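Local coordinates for SusD-like protein BACOVA_02651 (Bacteroides ovatus, PDB 5E75), which binds polysaccharide at the cell surface and probably captures xyloglucan before its transport into the periplasm for degradation, at residues Ala302-Tyr313 with Tyr321-Lys332. Numbering follows the deposited sequence.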
# COMPACT_ATOMS: atom_id res chain seq x y z
N ALA A 302 1.63 -2.36 -16.81
CA ALA A 302 1.72 -1.15 -16.01
C ALA A 302 2.43 -1.38 -14.68
O ALA A 302 2.75 -0.43 -13.98
CB ALA A 302 0.33 -0.56 -15.76
N THR A 303 2.64 -2.64 -14.33
CA THR A 303 3.28 -2.96 -13.05
C THR A 303 4.76 -3.37 -13.21
O THR A 303 5.62 -2.89 -12.45
CB THR A 303 2.48 -4.03 -12.27
OG1 THR A 303 1.12 -3.60 -12.16
CG2 THR A 303 3.03 -4.21 -10.89
N PHE A 304 5.03 -4.26 -14.16
CA PHE A 304 6.40 -4.74 -14.44
C PHE A 304 6.68 -4.71 -15.93
O PHE A 304 5.82 -5.04 -16.73
CB PHE A 304 6.59 -6.19 -13.97
CG PHE A 304 6.33 -6.39 -12.51
CD1 PHE A 304 7.23 -5.93 -11.56
CD2 PHE A 304 5.16 -7.00 -12.09
CE1 PHE A 304 6.97 -6.09 -10.20
CE2 PHE A 304 4.89 -7.17 -10.74
CZ PHE A 304 5.80 -6.70 -9.78
N PHE A 305 7.92 -4.37 -16.28
CA PHE A 305 8.43 -4.56 -17.64
C PHE A 305 8.64 -6.06 -17.86
O PHE A 305 9.17 -6.72 -16.98
CB PHE A 305 9.77 -3.86 -17.82
CG PHE A 305 9.71 -2.35 -17.71
CD1 PHE A 305 9.21 -1.58 -18.76
CD2 PHE A 305 10.20 -1.68 -16.58
CE1 PHE A 305 9.18 -0.20 -18.68
CE2 PHE A 305 10.16 -0.30 -16.52
CZ PHE A 305 9.66 0.43 -17.57
N THR A 306 8.23 -6.60 -19.00
CA THR A 306 8.65 -7.94 -19.41
C THR A 306 9.01 -7.88 -20.88
O THR A 306 8.61 -6.96 -21.58
CB THR A 306 7.58 -9.02 -19.15
OG1 THR A 306 6.37 -8.69 -19.85
CG2 THR A 306 7.30 -9.20 -17.65
N LYS A 307 9.78 -8.86 -21.34
CA LYS A 307 10.41 -8.80 -22.65
C LYS A 307 9.43 -8.50 -23.78
O LYS A 307 8.43 -9.19 -23.95
CB LYS A 307 11.12 -10.12 -22.94
CG LYS A 307 12.01 -10.07 -24.17
CD LYS A 307 12.83 -11.34 -24.30
CE LYS A 307 13.95 -11.16 -25.31
NZ LYS A 307 14.75 -12.40 -25.44
N GLY A 308 9.76 -7.47 -24.56
CA GLY A 308 8.95 -7.11 -25.71
C GLY A 308 7.78 -6.19 -25.43
O GLY A 308 7.11 -5.73 -26.35
N SER A 309 7.51 -5.89 -24.15
CA SER A 309 6.42 -4.98 -23.84
C SER A 309 6.76 -3.56 -24.28
O SER A 309 7.88 -3.09 -24.05
CB SER A 309 6.09 -4.98 -22.35
OG SER A 309 5.50 -6.23 -21.99
N TYR A 310 5.78 -2.91 -24.90
CA TYR A 310 5.92 -1.56 -25.46
C TYR A 310 5.11 -0.53 -24.68
O TYR A 310 3.98 -0.78 -24.27
CB TYR A 310 5.53 -1.55 -26.95
CG TYR A 310 5.52 -0.17 -27.57
CD1 TYR A 310 6.71 0.47 -27.93
CD2 TYR A 310 4.34 0.50 -27.77
CE1 TYR A 310 6.69 1.73 -28.49
CE2 TYR A 310 4.31 1.76 -28.32
CZ TYR A 310 5.49 2.37 -28.67
OH TYR A 310 5.45 3.65 -29.21
N TYR A 311 5.73 0.62 -24.47
CA TYR A 311 5.16 1.74 -23.72
C TYR A 311 5.22 3.00 -24.58
O TYR A 311 6.29 3.57 -24.78
CB TYR A 311 5.95 1.95 -22.42
CG TYR A 311 5.92 0.72 -21.55
CD1 TYR A 311 6.73 -0.37 -21.82
CD2 TYR A 311 5.05 0.63 -20.47
CE1 TYR A 311 6.67 -1.52 -21.05
CE2 TYR A 311 4.98 -0.51 -19.70
CZ TYR A 311 5.80 -1.58 -19.98
OH TYR A 311 5.78 -2.75 -19.26
N SER A 312 4.07 3.48 -25.06
CA SER A 312 4.06 4.68 -25.90
C SER A 312 4.40 5.93 -25.12
O SER A 312 4.81 6.94 -25.70
CB SER A 312 2.69 4.85 -26.54
OG SER A 312 1.71 5.00 -25.54
N TYR A 313 4.26 5.86 -23.79
CA TYR A 313 4.32 7.03 -22.92
C TYR A 313 5.61 7.12 -22.10
O TYR A 313 5.75 7.99 -21.23
CB TYR A 313 3.08 7.05 -22.02
CG TYR A 313 2.90 5.84 -21.11
CD1 TYR A 313 2.20 4.72 -21.52
CD2 TYR A 313 3.41 5.85 -19.82
CE1 TYR A 313 2.03 3.62 -20.69
CE2 TYR A 313 3.25 4.76 -18.98
CZ TYR A 313 2.56 3.64 -19.42
OH TYR A 313 2.40 2.57 -18.55
N TYR A 321 9.00 3.20 -25.76
CA TYR A 321 10.02 2.33 -25.20
C TYR A 321 9.59 0.87 -25.24
O TYR A 321 8.47 0.52 -24.85
CB TYR A 321 10.29 2.70 -23.73
CG TYR A 321 11.22 1.75 -23.02
CD1 TYR A 321 12.58 1.79 -23.23
CD2 TYR A 321 10.73 0.79 -22.14
CE1 TYR A 321 13.43 0.90 -22.59
CE2 TYR A 321 11.56 -0.08 -21.50
CZ TYR A 321 12.91 -0.04 -21.72
OH TYR A 321 13.72 -0.93 -21.07
N THR A 322 10.50 0.01 -25.69
CA THR A 322 10.32 -1.42 -25.64
C THR A 322 11.36 -2.00 -24.70
O THR A 322 12.55 -1.77 -24.87
CB THR A 322 10.51 -2.06 -27.02
OG1 THR A 322 9.54 -1.52 -27.93
CG2 THR A 322 10.34 -3.55 -26.96
N TYR A 323 10.92 -2.77 -23.71
CA TYR A 323 11.85 -3.47 -22.84
C TYR A 323 12.43 -4.67 -23.57
O TYR A 323 11.69 -5.53 -24.04
CB TYR A 323 11.15 -3.92 -21.55
CG TYR A 323 12.03 -4.75 -20.64
CD1 TYR A 323 13.10 -4.18 -19.97
CD2 TYR A 323 11.78 -6.10 -20.45
CE1 TYR A 323 13.91 -4.95 -19.14
CE2 TYR A 323 12.56 -6.85 -19.61
CZ TYR A 323 13.63 -6.29 -18.96
OH TYR A 323 14.42 -7.05 -18.14
N LYS A 324 13.75 -4.74 -23.64
CA LYS A 324 14.42 -5.79 -24.42
C LYS A 324 15.26 -6.72 -23.56
O LYS A 324 15.95 -7.61 -24.09
CB LYS A 324 15.28 -5.15 -25.51
CG LYS A 324 14.44 -4.42 -26.53
CD LYS A 324 15.27 -3.63 -27.52
CE LYS A 324 14.38 -2.89 -28.49
NZ LYS A 324 15.16 -2.20 -29.55
N GLY A 325 15.20 -6.55 -22.25
CA GLY A 325 15.84 -7.47 -21.33
C GLY A 325 15.05 -8.75 -21.16
O GLY A 325 14.04 -8.97 -21.85
N THR A 326 15.46 -9.57 -20.20
CA THR A 326 14.83 -10.87 -19.96
C THR A 326 14.50 -11.07 -18.50
O THR A 326 14.39 -12.18 -18.03
CB THR A 326 15.71 -12.04 -20.44
OG1 THR A 326 16.94 -12.07 -19.71
CG2 THR A 326 16.02 -11.89 -21.92
N ALA A 327 14.35 -9.96 -17.78
CA ALA A 327 13.96 -9.98 -16.38
C ALA A 327 12.57 -9.34 -16.21
O ALA A 327 11.73 -9.42 -17.11
CB ALA A 327 15.01 -9.31 -15.55
N SER A 328 12.30 -8.75 -15.05
CA SER A 328 10.97 -8.25 -14.76
C SER A 328 11.04 -7.00 -13.88
O SER A 328 10.40 -6.93 -12.82
CB SER A 328 10.10 -9.35 -14.14
OG SER A 328 10.79 -10.01 -13.09
N PRO A 329 11.81 -5.98 -14.30
CA PRO A 329 11.96 -4.81 -13.44
C PRO A 329 10.65 -4.04 -13.26
O PRO A 329 9.69 -4.17 -14.03
CB PRO A 329 13.03 -3.99 -14.16
CG PRO A 329 12.97 -4.42 -15.61
CD PRO A 329 12.57 -5.86 -15.57
N ILE A 330 10.64 -3.21 -12.23
CA ILE A 330 9.45 -2.47 -11.85
C ILE A 330 9.10 -1.42 -12.91
O ILE A 330 9.95 -0.64 -13.34
CB ILE A 330 9.66 -1.81 -10.47
CG1 ILE A 330 9.90 -2.85 -9.37
CG2 ILE A 330 8.47 -0.91 -10.12
CD1 ILE A 330 10.44 -2.27 -8.09
N LYS A 331 7.82 -1.36 -13.29
CA LYS A 331 7.27 -0.26 -14.08
C LYS A 331 6.44 0.71 -13.23
O LYS A 331 6.55 1.92 -13.39
CB LYS A 331 6.42 -0.77 -15.25
CG LYS A 331 5.59 0.34 -15.97
CD LYS A 331 6.44 1.40 -16.65
CE LYS A 331 5.65 2.67 -16.94
NZ LYS A 331 5.33 3.39 -15.68
N LYS A 332 5.61 0.20 -12.33
CA LYS A 332 4.80 1.07 -11.49
C LYS A 332 5.64 1.84 -10.50
O LYS A 332 6.33 1.24 -9.68
CB LYS A 332 3.74 0.26 -10.76
CG LYS A 332 2.72 1.14 -10.06
CD LYS A 332 1.61 0.33 -9.37
CE LYS A 332 0.73 -0.44 -10.33
NZ LYS A 332 -0.30 -1.26 -9.59
O HOH W 1 3.05 2.30 -14.35
O HOH W 2 10.89 -10.56 -19.46
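A short antiparallel hairpin pairs Y311 with Y321, and F305, Y321 and Y323 form an aromatic cluster beside it. Y311 N gives a hydrogen bond to Y321 O (2.8 Å), and Y321 N returns one to Y311 O. Beyond the strands, Y323 bonds twice: its N donates to S309 O, and its O accepts from G308 N (2.8 Å). G308 belongs to a type II turn, T306 to S309.

F305 is the hub. K331 CB sits over the centre of its ring, 4.0 Å from the centroid, a CH-pi contact. Y321 turns the edge of its ring to an F305 face in an offset edge-to-face pair, with planes at 79°. F305 CB in turn lies over one face of Y323. Y323 OH accepts a hydrogen bond from A327 N (2.9 Å), which ties the ring to its own loop. Y321 OH is hydrogen-bonded to E271 OE2.

F305 N donates to P329 O (2.9 Å). T303 O accepts hydrogen bonds from both K331 N and K332 N, from one face of its carbonyl plane. K331 bends at chi2 (64°) and chi4 (71°) and runs past Y311. A water links its NZ to A302 O, and NZ also bonds to V334 O. The arrangement is a two-stranded antiparallel beta hairpin with a separate backbone bridge, F304 with I330, flanked by an aromatic cluster.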